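Dally-like protein (Drosophila melanogaster, PDB 3ODN) probably acts as a GPI-anchored cell-surface heparan sulfate proteoglycan of the glypican family, with a role in Hedgehog signalling; this is its helical core domain. Local coordinates at residues 161-164 with 165-169. The protein carries 2 engineered substitutions. Residues are numbered along the deposited sequence; the frame is centred on the assembly and turned at random.
Sequences FDEN and YMRCV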
ATOM      1  N   PHE A 161     -40.209   7.676  28.362  1.00 92.10           N
ATOM      2  CA  PHE A 161     -38.926   8.364  28.533  1.00 91.52           C
ATOM      3  C   PHE A 161     -38.797   9.584  27.648  1.00 96.85           C
ATOM      4  O   PHE A 161     -38.871   9.479  26.421  1.00 93.98           O
ATOM      5  CB  PHE A 161     -37.731   7.429  28.265  1.00 91.55           C
ATOM      6  CG  PHE A 161     -37.954   5.957  28.491  1.00 92.36           C
ATOM      7  CD1 PHE A 161     -37.685   5.380  29.726  1.00 97.11           C
ATOM      8  CD2 PHE A 161     -38.415   5.141  27.463  1.00 91.86           C
ATOM      9  CE1 PHE A 161     -37.893   4.016  29.933  1.00 99.06           C
ATOM     10  CE2 PHE A 161     -38.617   3.777  27.669  1.00 95.34           C
ATOM     11  CZ  PHE A 161     -38.350   3.225  28.899  1.00 96.34           C
ATOM     12  N   ASP A 162     -38.551  10.739  28.286  1.00 97.37           N
ATOM     13  CA  ASP A 162     -38.325  12.026  27.634  1.00 97.44           C
ATOM     14  C   ASP A 162     -36.840  12.154  27.253  1.00101.70           C
ATOM     15  O   ASP A 162     -36.070  11.212  27.465  1.00101.41           O
ATOM     16  CB  ASP A 162     -38.781  13.189  28.549  1.00101.65           C
ATOM     17  CG  ASP A 162     -38.137  13.242  29.927  1.00117.46           C
ATOM     18  OD1 ASP A 162     -38.106  12.192  30.612  1.00118.80           O
ATOM     19  OD2 ASP A 162     -37.733  14.354  30.355  1.00126.06           O
ATOM     20  N   GLU A 163     -36.450  13.309  26.680  1.00 98.63           N
ATOM     21  CA  GLU A 163     -35.084  13.622  26.263  1.00 98.81           C
ATOM     22  C   GLU A 163     -34.075  13.554  27.429  1.00102.76           C
ATOM     23  O   GLU A 163     -32.955  13.065  27.240  1.00102.61           O
ATOM     24  CB  GLU A 163     -35.034  15.002  25.579  1.00101.11           C
ATOM     25  CG  GLU A 163     -33.889  15.139  24.578  1.00118.53           C
ATOM     26  CD  GLU A 163     -33.619  16.521  24.008  1.00152.43           C
ATOM     27  OE1 GLU A 163     -34.585  17.294  23.803  1.00155.63           O
ATOM     28  OE2 GLU A 163     -32.434  16.815  23.725  1.00150.51           O
ATOM     29  N   ASN A 164     -34.474  14.042  28.622  1.00 99.06           N
ATOM     30  CA  ASN A 164     -33.633  14.051  29.826  1.00100.51           C
ATOM     31  C   ASN A 164     -33.350  12.640  30.324  1.00100.52           C
ATOM     32  O   ASN A 164     -32.224  12.372  30.754  1.00101.40           O
ATOM     33  CB  ASN A 164     -34.250  14.902  30.942  1.00104.72           C
ATOM     34  CG  ASN A 164     -34.513  16.342  30.559  1.00136.48           C
ATOM     35  OD1 ASN A 164     -33.600  17.097  30.198  1.00130.15           O
ATOM     36  ND2 ASN A 164     -35.772  16.757  30.660  1.00131.83           N
ATOM     37  N   TYR A 165     -34.358  11.733  30.240  1.00 92.74           N
ATOM     38  CA  TYR A 165     -34.182  10.339  30.658  1.00 91.68           C
ATOM     39  C   TYR A 165     -33.205   9.600  29.730  1.00 91.93           C
ATOM     40  O   TYR A 165     -32.235   9.028  30.224  1.00 92.77           O
ATOM     41  CB  TYR A 165     -35.519   9.569  30.784  1.00 91.41           C
ATOM     42  CG  TYR A 165     -35.389   8.309  31.620  1.00 93.41           C
ATOM     43  CD1 TYR A 165     -35.704   8.312  32.975  1.00 98.75           C
ATOM     44  CD2 TYR A 165     -34.912   7.123  31.065  1.00 91.94           C
ATOM     45  CE1 TYR A 165     -35.570   7.163  33.753  1.00102.35           C
ATOM     46  CE2 TYR A 165     -34.749   5.975  31.837  1.00 94.68           C
ATOM     47  CZ  TYR A 165     -35.071   6.000  33.182  1.00107.51           C
ATOM     48  OH  TYR A 165     -34.924   4.867  33.945  1.00111.92           O
ATOM     49  N   MET A 166     -33.448   9.641  28.401  1.00 84.37           N
ATOM     50  CA  MET A 166     -32.618   8.974  27.395  1.00 82.49           C
ATOM     51  C   MET A 166     -31.154   9.426  27.357  1.00 88.97           C
ATOM     52  O   MET A 166     -30.293   8.619  27.014  1.00 86.76           O
ATOM     53  CB  MET A 166     -33.281   8.966  26.009  1.00 81.56           C
ATOM     54  CG  MET A 166     -34.548   8.086  25.930  1.00 84.03           C
ATOM     55  SD  MET A 166     -34.474   6.444  26.731  1.00 88.71           S
ATOM     56  CE  MET A 166     -33.340   5.578  25.642  1.00 84.07           C
ATOM     57  N   ARG A 167     -30.871  10.684  27.778  1.00 89.44           N
ATOM     58  CA  ARG A 167     -29.521  11.241  27.874  1.00 91.05           C
ATOM     59  C   ARG A 167     -28.746  10.540  28.994  1.00 99.75           C
ATOM     60  O   ARG A 167     -27.549  10.287  28.833  1.00100.01           O
ATOM     61  CB  ARG A 167     -29.569  12.756  28.124  1.00 92.81           C
ATOM     62  CG  ARG A 167     -29.345  13.593  26.872  1.00102.40           C
ATOM     63  CD  ARG A 167     -29.253  15.080  27.176  1.00114.62           C
ATOM     64  NE  ARG A 167     -30.544  15.756  27.012  1.00122.76           N
ATOM     65  CZ  ARG A 167     -31.174  16.428  27.973  1.00140.53           C
ATOM     66  NH1 ARG A 167     -30.636  16.536  29.182  1.00130.31           N
ATOM     67  NH2 ARG A 167     -32.344  17.004  27.728  1.00127.92           N
ATOM     68  N   CYS A 168     -29.439  10.213  30.118  1.00 99.78           N
ATOM     69  CA  CYS A 168     -28.887   9.504  31.287  1.00103.16           C
ATOM     70  C   CYS A 168     -28.519   8.067  30.894  1.00102.02           C
ATOM     71  O   CYS A 168     -27.487   7.547  31.321  1.00102.45           O
ATOM     72  CB  CYS A 168     -29.882   9.532  32.449  1.00107.22           C
ATOM     73  SG  CYS A 168     -29.485   8.400  33.817  1.00115.94           S
ATOM     74  N   VAL A 169     -29.385   7.445  30.068  1.00 94.04           N
ATOM     75  CA  VAL A 169     -29.256   6.088  29.528  1.00 91.14           C
ATOM     76  C   VAL A 169     -27.951   5.974  28.711  1.00 89.82           C
ATOM     77  O   VAL A 169     -27.171   5.058  28.972  1.00 88.59           O
ATOM     78  CB  VAL A 169     -30.538   5.686  28.738  1.00 92.29           C
ATOM     79  CG1 VAL A 169     -30.411   4.308  28.107  1.00 90.63           C
ATOM     80  CG2 VAL A 169     -31.772   5.741  29.637  1.00 94.09           C
TER
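D162 O receives M166 N at 3.2 Å in a nearly straight hydrogen bond (176°), and E163 O takes R167 N in the next, more bent one, as the chain enters helix 163-176 with D162 as N-cap. Just ahead of the helix, F161 lies against two residues of its first turn. Its CD1 meets Y165 CD2 at 3.5 Å, the ring planes inclined by 40°, while M166 SD sits obliquely beside the ring, 4.6 Å from the F161 ring centroid, a Met-aromatic contact. Y165 holds CG anti to its own N (chi1 -162°), which brings CD2 and CE2 against F161 CD1 and leaves OH to bond G320 O. With an alanine at Y165, F161 would probably lose one of its aromatic neighbours (F152 is another) and G320 O this donor. On the polar flank N164 bridges two partners: ND2 donates to D162 OD2 at 3.1 Å, and OD1 accepts R167 NH2 at 2.8 Å from above the amide plane. The guanidinium, roughly perpendicular to that amide, sets one face, near its rim, over E163 O; its salt bridge to E163 OE2 is long. The C168-C319 disulfide ties this N-capped helix to the loop just past helix 308-318 in the glypican core.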